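Local coordinates for core protein VP4 (Bluetongue virus, PDB 2JHP), which caps viral messenger RNA as a multifunctional enzyme and forms part of the inner capsid of the virus, at residues R122-K127 and L503-P508; F476-W479 and I484-K487; L288-A293 and Y316-T321. One frame throughout, in Å; residues are numbered along the deposited sequence.

Contact 1: R122-K127 and L503-P508. With SAH (S-adenosyl-L-homocysteine), chain B.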
loop_
_atom_site.group_PDB
_atom_site.type_symbol
_atom_site.label_atom_id
_atom_site.label_comp_id
_atom_site.label_asym_id
_atom_site.label_seq_id
_atom_site.Cartn_x
_atom_site.Cartn_y
_atom_site.Cartn_z
ATOM N N ARG A 122 6.293 -1.134 1.114
ATOM C CA ARG A 122 5.927 0.002 1.934
ATOM C C ARG A 122 6.809 0.096 3.169
ATOM O O ARG A 122 7.109 1.200 3.635
ATOM C CB ARG A 122 4.460 -0.050 2.336
ATOM C CG ARG A 122 3.869 1.338 2.617
ATOM C CD ARG A 122 2.383 1.316 2.972
ATOM N NE ARG A 122 1.594 0.737 1.891
ATOM C CZ ARG A 122 1.190 -0.524 1.870
ATOM N NH1 ARG A 122 1.497 -1.313 2.886
ATOM N NH2 ARG A 122 0.493 -0.983 0.839
ATOM N N ASN A 123 7.231 -1.053 3.698
ATOM C CA ASN A 123 8.097 -1.057 4.864
ATOM C C ASN A 123 9.446 -0.490 4.537
ATOM O O ASN A 123 9.944 0.305 5.281
ATOM C CB ASN A 123 8.171 -2.437 5.513
ATOM C CG ASN A 123 6.827 -2.870 6.126
ATOM O OD1 ASN A 123 5.867 -2.088 6.212
ATOM N ND2 ASN A 123 6.758 -4.127 6.545
ATOM N N TYR A 124 9.995 -0.843 3.383
ATOM C CA TYR A 124 11.231 -0.221 2.904
ATOM C C TYR A 124 11.052 1.302 2.842
ATOM O O TYR A 124 11.948 2.066 3.255
ATOM C CB TYR A 124 11.642 -0.785 1.533
ATOM C CG TYR A 124 12.677 0.049 0.788
ATOM C CD1 TYR A 124 14.042 -0.080 1.065
ATOM C CD2 TYR A 124 12.289 0.969 -0.198
ATOM C CE1 TYR A 124 14.992 0.678 0.383
ATOM C CE2 TYR A 124 13.236 1.740 -0.889
ATOM C CZ TYR A 124 14.588 1.591 -0.591
ATOM O OH TYR A 124 15.532 2.356 -1.262
ATOM N N ALA A 125 9.882 1.719 2.346
ATOM C CA ALA A 125 9.554 3.134 2.175
ATOM C C ALA A 125 9.414 3.897 3.494
ATOM O O ALA A 125 9.717 5.091 3.541
ATOM C CB ALA A 125 8.302 3.316 1.313
ATOM N N PHE A 126 8.964 3.222 4.553
ATOM C CA PHE A 126 8.853 3.873 5.861
ATOM C C PHE A 126 10.242 4.069 6.458
ATOM O O PHE A 126 10.456 4.983 7.263
ATOM C CB PHE A 126 7.965 3.079 6.823
ATOM C CG PHE A 126 6.496 3.269 6.590
ATOM C CD1 PHE A 126 5.687 2.194 6.214
ATOM C CD2 PHE A 126 5.901 4.528 6.749
ATOM C CE1 PHE A 126 4.307 2.369 5.997
ATOM C CE2 PHE A 126 4.518 4.710 6.534
ATOM C CZ PHE A 126 3.726 3.624 6.154
ATOM N N LYS A 127 11.178 3.214 6.050
ATOM C CA LYS A 127 12.566 3.309 6.501
ATOM C C LYS A 127 13.303 4.423 5.774
ATOM O O LYS A 127 14.202 5.044 6.340
ATOM C CB LYS A 127 13.314 1.981 6.313
ATOM C CG LYS A 127 12.772 0.817 7.143
ATOM C CD LYS A 127 12.784 1.158 8.627
ATOM C CE LYS A 127 12.106 0.097 9.472
ATOM N NZ LYS A 127 11.774 0.633 10.832
ATOM N N LEU A 503 13.699 2.577 -7.671
ATOM C CA LEU A 503 14.311 2.690 -6.339
ATOM C C LEU A 503 15.458 3.690 -6.326
ATOM O O LEU A 503 16.284 3.678 -7.236
ATOM C CB LEU A 503 14.841 1.332 -5.874
ATOM C CG LEU A 503 13.910 0.145 -5.676
ATOM C CD1 LEU A 503 14.708 -1.093 -5.348
ATOM C CD2 LEU A 503 12.951 0.431 -4.558
ATOM N N LYS A 504 15.507 4.547 -5.300
ATOM C CA LYS A 504 16.668 5.429 -5.083
ATOM C C LYS A 504 17.775 4.623 -4.399
ATOM O O LYS A 504 18.062 4.788 -3.217
ATOM C CB LYS A 504 16.306 6.682 -4.279
ATOM C CG LYS A 504 17.308 7.820 -4.427
ATOM C CD LYS A 504 16.641 9.167 -4.231
ATOM C CE LYS A 504 17.588 10.312 -4.540
ATOM N NZ LYS A 504 16.848 11.586 -4.746
ATOM N N GLU A 505 18.338 3.709 -5.189
ATOM C CA GLU A 505 19.400 2.808 -4.775
ATOM C C GLU A 505 20.540 2.831 -5.809
ATOM O O GLU A 505 20.273 2.677 -7.012
ATOM C CB GLU A 505 18.843 1.381 -4.640
ATOM C CG GLU A 505 17.980 1.155 -3.412
ATOM C CD GLU A 505 18.726 1.452 -2.130
ATOM O OE1 GLU A 505 19.979 1.474 -2.139
ATOM O OE2 GLU A 505 18.051 1.666 -1.107
ATOM N N PRO A 506 21.799 3.014 -5.349
ATOM C CA PRO A 506 22.923 3.087 -6.290
ATOM C C PRO A 506 23.174 1.740 -6.947
ATOM O O PRO A 506 22.917 0.702 -6.341
ATOM C CB PRO A 506 24.133 3.501 -5.402
ATOM C CG PRO A 506 23.787 3.045 -4.036
ATOM C CD PRO A 506 22.239 3.138 -3.947
ATOM N N ILE A 507 23.660 1.774 -8.185
ATOM C CA ILE A 507 24.115 0.578 -8.884
ATOM C C ILE A 507 25.053 -0.202 -7.968
ATOM O O ILE A 507 25.941 0.390 -7.362
ATOM C CB ILE A 507 24.854 0.945 -10.189
ATOM C CG1 ILE A 507 23.937 1.729 -11.136
ATOM C CG2 ILE A 507 25.384 -0.302 -10.868
ATOM C CD1 ILE A 507 24.658 2.441 -12.278
ATOM N N PRO A 508 24.849 -1.526 -7.839
ATOM C CA PRO A 508 25.749 -2.322 -6.998
ATOM C C PRO A 508 27.195 -2.294 -7.484
ATOM O O PRO A 508 27.463 -2.002 -8.650
ATOM C CB PRO A 508 25.196 -3.738 -7.131
ATOM C CG PRO A 508 23.778 -3.557 -7.543
ATOM C CD PRO A 508 23.790 -2.359 -8.432
HETATM N N SAH B . -0.403 4.280 -1.836
HETATM C CA SAH B . -1.208 3.285 -1.060
HETATM C CB SAH B . -2.634 3.064 -1.572
HETATM C CG SAH B . -2.969 3.320 -3.030
HETATM S SD SAH B . -4.766 3.316 -3.276
HETATM C C SAH B . -0.487 1.959 -0.876
HETATM O O SAH B . 0.716 1.934 -0.604
HETATM O OXT SAH B . -1.091 0.890 -0.958
HETATM C "C5'" SAH B . -4.601 4.635 -4.514
HETATM C "C4'" SAH B . -5.004 6.001 -3.983
HETATM O "O4'" SAH B . -4.246 7.022 -4.601
HETATM C "C3'" SAH B . -6.475 6.317 -4.239
HETATM O "O3'" SAH B . -6.973 6.919 -3.056
HETATM C "C2'" SAH B . -6.451 7.351 -5.355
HETATM O "O2'" SAH B . -7.488 8.290 -5.258
HETATM C "C1'" SAH B . -5.104 8.033 -5.119
HETATM N N9 SAH B . -4.559 8.681 -6.333
HETATM C C8 SAH B . -4.640 8.232 -7.631
HETATM N N7 SAH B . -4.014 9.127 -8.439
HETATM C C5 SAH B . -3.535 10.140 -7.679
HETATM C C6 SAH B . -2.817 11.301 -7.980
HETATM N N6 SAH B . -2.476 11.573 -9.238
HETATM N N1 SAH B . -2.445 12.166 -6.968
HETATM C C2 SAH B . -2.787 11.883 -5.657
HETATM N N3 SAH B . -3.497 10.734 -5.354
HETATM C C4 SAH B . -3.870 9.873 -6.347
#
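Y124 and E505 meet through a single hydrogen bond. The phenol OH of Y124 donates to OE2 of E505 over 2.6 Å. OE2 receives it on its anti side, with the hydroxyl 17° out of the carboxylate plane. From the tyrosine's side, OE2 lies at the ring edge. The two side chains approach from opposite directions. Y124 has CG anti to its backbone nitrogen (chi1 164°), which aims the ring out of the helix toward 503-508. The E505 chain is bent about its CB-CG bond, which brings the carboxylate to the hydroxyl. OE2 also bonds the hydroxyl of Y481, so two groups hold this one oxygen in a buried place. K504 is the centre of an inverse gamma turn, closed by a weak bond of 2.9 Å from E505 N to L503 O.

The apolar part is small. CD2 of L503 touches CE2 of Y124 at 3.9 Å, obliquely to the ring. I433 lies beside both residues.

The strands around this site follow the order 3-2-1-4-5-7-6, that of class I methyltransferases. L503 ends strand 499-503, strand 7 of that numbering, which lies between 433-437 and 466-469. Helix 114-128 leads into strand 131-132, strand 1, inside the sheet.

The same helix reaches the bound S-adenosyl-L-homocysteine (SAH) through R122, whose chain bends near its end to present one edge of the guanidinium to the ligand carboxylate. R122 NE donates to SAH O at 2.9 Å with an N-H...O angle of 162°. R122 NH2 donates to SAH OXT at 3.0 Å and makes a weak bond of 3.3 Å to SAH O. R122 NH1 forms a salt bridge with D119. Together these bonds probably fix the guanidinium's rotation. R122 also touches a bound guanine. L409, E136 and N417 also bond SAH.

Contact 2: F476-W479 and I484-K487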
loop_
_atom_site.group_PDB
_atom_site.type_symbol
_atom_site.label_atom_id
_atom_site.label_comp_id
_atom_site.label_asym_id
_atom_site.label_seq_id
_atom_site.Cartn_x
_atom_site.Cartn_y
_atom_site.Cartn_z
ATOM N N PHE A 476 15.891 -7.754 -5.128
ATOM C CA PHE A 476 16.909 -6.762 -4.862
ATOM C C PHE A 476 16.931 -6.390 -3.377
ATOM O O PHE A 476 18.000 -6.339 -2.767
ATOM C CB PHE A 476 16.687 -5.519 -5.716
ATOM C CG PHE A 476 17.808 -4.526 -5.631
ATOM C CD1 PHE A 476 18.990 -4.730 -6.346
ATOM C CD2 PHE A 476 17.699 -3.396 -4.830
ATOM C CE1 PHE A 476 20.025 -3.821 -6.279
ATOM C CE2 PHE A 476 18.731 -2.487 -4.759
ATOM C CZ PHE A 476 19.896 -2.700 -5.488
ATOM N N LEU A 477 15.754 -6.147 -2.808
ATOM C CA LEU A 477 15.637 -5.756 -1.405
ATOM C C LEU A 477 15.898 -6.914 -0.472
ATOM O O LEU A 477 16.428 -6.710 0.604
ATOM C CB LEU A 477 14.264 -5.117 -1.103
ATOM C CG LEU A 477 13.975 -3.789 -1.806
ATOM C CD1 LEU A 477 12.486 -3.465 -1.862
ATOM C CD2 LEU A 477 14.770 -2.679 -1.142
ATOM N N MET A 478 15.529 -8.125 -0.869
ATOM C CA MET A 478 15.943 -9.296 -0.110
ATOM C C MET A 478 17.482 -9.273 0.068
ATOM O O MET A 478 18.014 -9.525 1.155
ATOM C CB MET A 478 15.506 -10.595 -0.778
ATOM C CG MET A 478 14.077 -10.962 -0.473
ATOM S SD MET A 478 13.616 -12.561 -1.159
ATOM C CE MET A 478 11.853 -12.554 -0.868
ATOM N N TRP A 479 18.165 -8.915 -1.016
ATOM C CA TRP A 479 19.610 -9.015 -1.141
ATOM C C TRP A 479 20.362 -7.882 -0.444
ATOM O O TRP A 479 21.375 -8.124 0.198
ATOM C CB TRP A 479 19.939 -9.063 -2.633
ATOM C CG TRP A 479 21.369 -9.098 -3.012
ATOM C CD1 TRP A 479 22.348 -9.846 -2.455
ATOM C CD2 TRP A 479 21.970 -8.383 -4.094
ATOM N NE1 TRP A 479 23.543 -9.624 -3.101
ATOM C CE2 TRP A 479 23.334 -8.729 -4.115
ATOM C CE3 TRP A 479 21.486 -7.468 -5.041
ATOM C CZ2 TRP A 479 24.228 -8.192 -5.046
ATOM C CZ3 TRP A 479 22.371 -6.933 -5.967
ATOM C CH2 TRP A 479 23.727 -7.290 -5.958
ATOM N N ILE A 484 14.731 -5.712 6.221
ATOM C CA ILE A 484 13.580 -4.986 5.715
ATOM C C ILE A 484 12.694 -5.983 4.967
ATOM O O ILE A 484 11.488 -6.039 5.212
ATOM C CB ILE A 484 13.951 -3.768 4.832
ATOM C CG1 ILE A 484 14.801 -2.774 5.628
ATOM C CG2 ILE A 484 12.694 -3.063 4.362
ATOM C CD1 ILE A 484 15.195 -1.506 4.878
ATOM N N VAL A 485 13.291 -6.778 4.077
ATOM C CA VAL A 485 12.547 -7.797 3.322
ATOM C C VAL A 485 13.214 -9.153 3.498
ATOM O O VAL A 485 14.278 -9.410 2.940
ATOM C CB VAL A 485 12.401 -7.438 1.804
ATOM C CG1 VAL A 485 11.504 -8.427 1.086
ATOM C CG2 VAL A 485 11.846 -6.025 1.616
ATOM N N LYS A 486 12.579 -10.006 4.289
ATOM C CA LYS A 486 13.127 -11.312 4.644
ATOM C C LYS A 486 13.069 -12.287 3.465
ATOM O O LYS A 486 12.272 -12.112 2.548
ATOM C CB LYS A 486 12.358 -11.906 5.827
ATOM C CG LYS A 486 12.457 -11.131 7.122
ATOM C CD LYS A 486 11.462 -11.698 8.122
ATOM C CE LYS A 486 11.152 -10.719 9.237
ATOM N NZ LYS A 486 12.222 -10.695 10.270
ATOM N N LYS A 487 13.917 -13.311 3.495
ATOM C CA LYS A 487 13.920 -14.347 2.462
ATOM C C LYS A 487 12.593 -15.107 2.419
ATOM O O LYS A 487 12.144 -15.528 1.348
ATOM C CB LYS A 487 15.064 -15.339 2.695
ATOM C CG LYS A 487 16.200 -15.257 1.689
ATOM C CD LYS A 487 17.365 -14.425 2.180
ATOM C CE LYS A 487 18.664 -14.848 1.489
ATOM N NZ LYS A 487 19.265 -16.083 2.105
#
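M478 lays its side chain over the backbone of K486 and K487. Its methyl CE is 3.5 Å from K486 O and 3.7 Å from K487 O. The chain is extended beyond CG, so the sulfur and methyl run past the carbonyls rather than curling back on the helix. A thioether methyl is slightly positive, which probably suits it to sit beside two carbonyl oxygens.

V485 packs against the helix with both methyls, which part between two residues. V485 CG1 meets M478 CG at 3.9 Å, and V485 CG2 meets L477 CB at 3.8 Å. The valine has CG1 anti to its backbone nitrogen (chi1 -174°), which leaves CG2 turned to the leucine.

The segment 476-479 belongs to helix 470-480, which follows strand 466-469. These elements lie in the chain that links the sixth and seventh strands of a methyltransferase-like sheet. After the helix ends, the loop turns and passes along its last turns, where 484-487 packs. The fold of the loop is therefore local: four residues separate the two segments.

The backbones come close enough for a CA-H...O contact. M478 CA is 3.5 Å from V485 O, and the angle at the hydrogen is 174°. M478 and V485 also have the nearest CA atoms, 5.1 Å apart.

The L477 side chain starts out toward the loop. It also touches L121 on helix 114-128, and I484 touches K127 of that helix.

Contact 3: L288-A293 and Y316-T321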
loop_
_atom_site.group_PDB
_atom_site.type_symbol
_atom_site.label_atom_id
_atom_site.label_comp_id
_atom_site.label_asym_id
_atom_site.label_seq_id
_atom_site.Cartn_x
_atom_site.Cartn_y
_atom_site.Cartn_z
ATOM N N LEU A 288 -22.765 23.631 24.117
ATOM C CA LEU A 288 -21.779 23.938 25.158
ATOM C C LEU A 288 -20.421 23.344 24.823
ATOM O O LEU A 288 -19.402 24.033 24.922
ATOM C CB LEU A 288 -22.229 23.432 26.532
ATOM C CG LEU A 288 -21.288 23.762 27.696
ATOM C CD1 LEU A 288 -21.135 25.280 27.834
ATOM C CD2 LEU A 288 -21.757 23.140 29.018
ATOM N N GLY A 289 -20.431 22.068 24.434
ATOM C CA GLY A 289 -19.231 21.340 24.044
ATOM C C GLY A 289 -18.483 22.039 22.936
ATOM O O GLY A 289 -17.255 22.130 22.970
ATOM N N GLU A 290 -19.246 22.537 21.964
ATOM C CA GLU A 290 -18.724 23.313 20.848
ATOM C C GLU A 290 -18.065 24.611 21.324
ATOM O O GLU A 290 -16.937 24.929 20.933
ATOM C CB GLU A 290 -19.851 23.624 19.853
ATOM C CG GLU A 290 -20.348 22.419 19.053
ATOM C CD GLU A 290 -21.609 22.705 18.239
ATOM O OE1 GLU A 290 -22.018 23.887 18.121
ATOM O OE2 GLU A 290 -22.201 21.732 17.720
ATOM N N GLU A 291 -18.789 25.345 22.171
ATOM C CA GLU A 291 -18.345 26.614 22.739
ATOM C C GLU A 291 -17.078 26.456 23.579
ATOM O O GLU A 291 -16.128 27.209 23.414
ATOM C CB GLU A 291 -19.467 27.215 23.578
ATOM C CG GLU A 291 -20.630 27.752 22.753
ATOM C CD GLU A 291 -21.823 28.185 23.598
ATOM O OE1 GLU A 291 -21.715 28.197 24.854
ATOM O OE2 GLU A 291 -22.877 28.520 23.000
ATOM N N ILE A 292 -17.065 25.463 24.466
ATOM C CA ILE A 292 -15.867 25.129 25.242
ATOM C C ILE A 292 -14.678 24.844 24.324
ATOM O O ILE A 292 -13.566 25.323 24.566
ATOM C CB ILE A 292 -16.136 23.962 26.223
ATOM C CG1 ILE A 292 -16.965 24.486 27.410
ATOM C CG2 ILE A 292 -14.826 23.340 26.705
ATOM C CD1 ILE A 292 -17.452 23.437 28.397
ATOM N N ALA A 293 -14.935 24.091 23.255
ATOM C CA ALA A 293 -13.904 23.754 22.278
ATOM C C ALA A 293 -13.392 25.003 21.553
ATOM O O ALA A 293 -12.181 25.192 21.424
ATOM C CB ALA A 293 -14.417 22.693 21.276
ATOM N N TYR A 316 -31.460 25.724 12.363
ATOM C CA TYR A 316 -30.756 26.095 13.588
ATOM C C TYR A 316 -29.276 26.311 13.307
ATOM O O TYR A 316 -28.812 26.120 12.178
ATOM C CB TYR A 316 -30.942 25.024 14.674
ATOM C CG TYR A 316 -30.374 23.654 14.337
ATOM C CD1 TYR A 316 -31.101 22.731 13.572
ATOM C CD2 TYR A 316 -29.118 23.269 14.806
ATOM C CE1 TYR A 316 -30.570 21.462 13.274
ATOM C CE2 TYR A 316 -28.595 22.015 14.522
ATOM C CZ TYR A 316 -29.322 21.114 13.757
ATOM O OH TYR A 316 -28.793 19.874 13.470
ATOM N N HIS A 317 -28.534 26.699 14.339
ATOM C CA HIS A 317 -27.118 27.009 14.176
ATOM C C HIS A 317 -26.209 26.264 15.146
ATOM O O HIS A 317 -26.639 25.813 16.214
ATOM C CB HIS A 317 -26.883 28.517 14.274
ATOM C CG HIS A 317 -27.557 29.302 13.194
ATOM N ND1 HIS A 317 -27.006 29.467 11.942
ATOM C CD2 HIS A 317 -28.737 29.972 13.180
ATOM C CE1 HIS A 317 -27.815 30.205 11.202
ATOM N NE2 HIS A 317 -28.873 30.526 11.929
ATOM N N CYS A 318 -24.943 26.143 14.749
ATOM C CA CYS A 318 -23.922 25.503 15.560
ATOM C C CYS A 318 -22.517 25.922 15.104
ATOM O O CYS A 318 -22.362 26.576 14.073
ATOM C CB CYS A 318 -24.065 23.985 15.477
ATOM S SG CYS A 318 -23.587 23.298 13.901
ATOM N N ILE A 319 -21.506 25.535 15.879
ATOM C CA ILE A 319 -20.122 25.837 15.558
ATOM C C ILE A 319 -19.461 24.562 15.041
ATOM O O ILE A 319 -19.317 23.581 15.773
ATOM C CB ILE A 319 -19.374 26.391 16.777
ATOM C CG1 ILE A 319 -20.045 27.675 17.276
ATOM C CG2 ILE A 319 -17.925 26.658 16.426
ATOM C CD1 ILE A 319 -19.785 27.965 18.733
ATOM N N SER A 320 -19.065 24.576 13.774
ATOM C CA SER A 320 -18.642 23.349 13.115
ATOM C C SER A 320 -17.614 23.529 11.998
ATOM O O SER A 320 -17.440 24.618 11.453
ATOM C CB SER A 320 -19.873 22.617 12.557
ATOM O OG SER A 320 -19.502 21.403 11.916
ATOM N N THR A 321 -16.935 22.431 11.679
ATOM C CA THR A 321 -16.198 22.294 10.429
ATOM C C THR A 321 -16.979 21.318 9.534
ATOM O O THR A 321 -17.347 21.656 8.409
ATOM C CB THR A 321 -14.737 21.821 10.670
ATOM O OG1 THR A 321 -13.983 22.852 11.329
ATOM C CG2 THR A 321 -14.050 21.452 9.353
#
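OE1 of E290 accepts the backbone N-H of I319 over 2.8 Å. The bond is nearly straight, 173° at the hydrogen. The donor sits well above the carboxylate plane, 55° out of it. With CG anti to the carbonyl carbon (chi1 -71°) and an extended chain beyond, E290 holds its carboxylate out to the strand. The same placement leaves E290 OE1 3.3 Å from C318 CB.

E291 also meets I319. E291 CG touches CD1 of I319 at 4.1 Å, and the two side chains cross at about a right angle. I319 thus gives its amide to one glutamate and its side chain to the next.

Helix 280-295 connects strands 260-264 and 302-308, parallel neighbours in a methyltransferase-like sheet, in a beta-alpha-beta crossover. Strand 315-320 is paired with strand 357-362 in a separate two-stranded sheet. The axes of 288-293 and 316-320 approach to 8.2 Å, with their directions roughly aligned. C318 and S320 make backbone bonds to T359 and S357, while the amide of I319, between them, turns to E290.

OE2 of E290 forms a salt bridge with R287 on the same helix. A salt bridge at one oxygen and an amide at the other would probably favour the charged form of the carboxylate.

How the contacts relate
Contacts 1 and 2 are buried neighbours, with centres 11 Å apart. Y124 CD1 packs on L477 CD2 at 3.5 Å, and L503 and E505 lie against F476, so helix 470-480 serves both. Contact 3 is partly buried and lies far off, about 25 Å from contact 1 between nearest atoms. It lies beside the other seven-stranded methyltransferase-like sheet, on which its helix packs. Contact 1 rests on a side-chain hydrogen bond, and its helix also carries R122, which binds SAH. Contact 2 is apolar packing with a CA-H...O contact. Contact 3 ties a helix to a small added sheet by a carboxylate-to-backbone bond. Contacts 2 and 3 both lie within the loop closed by contact 1.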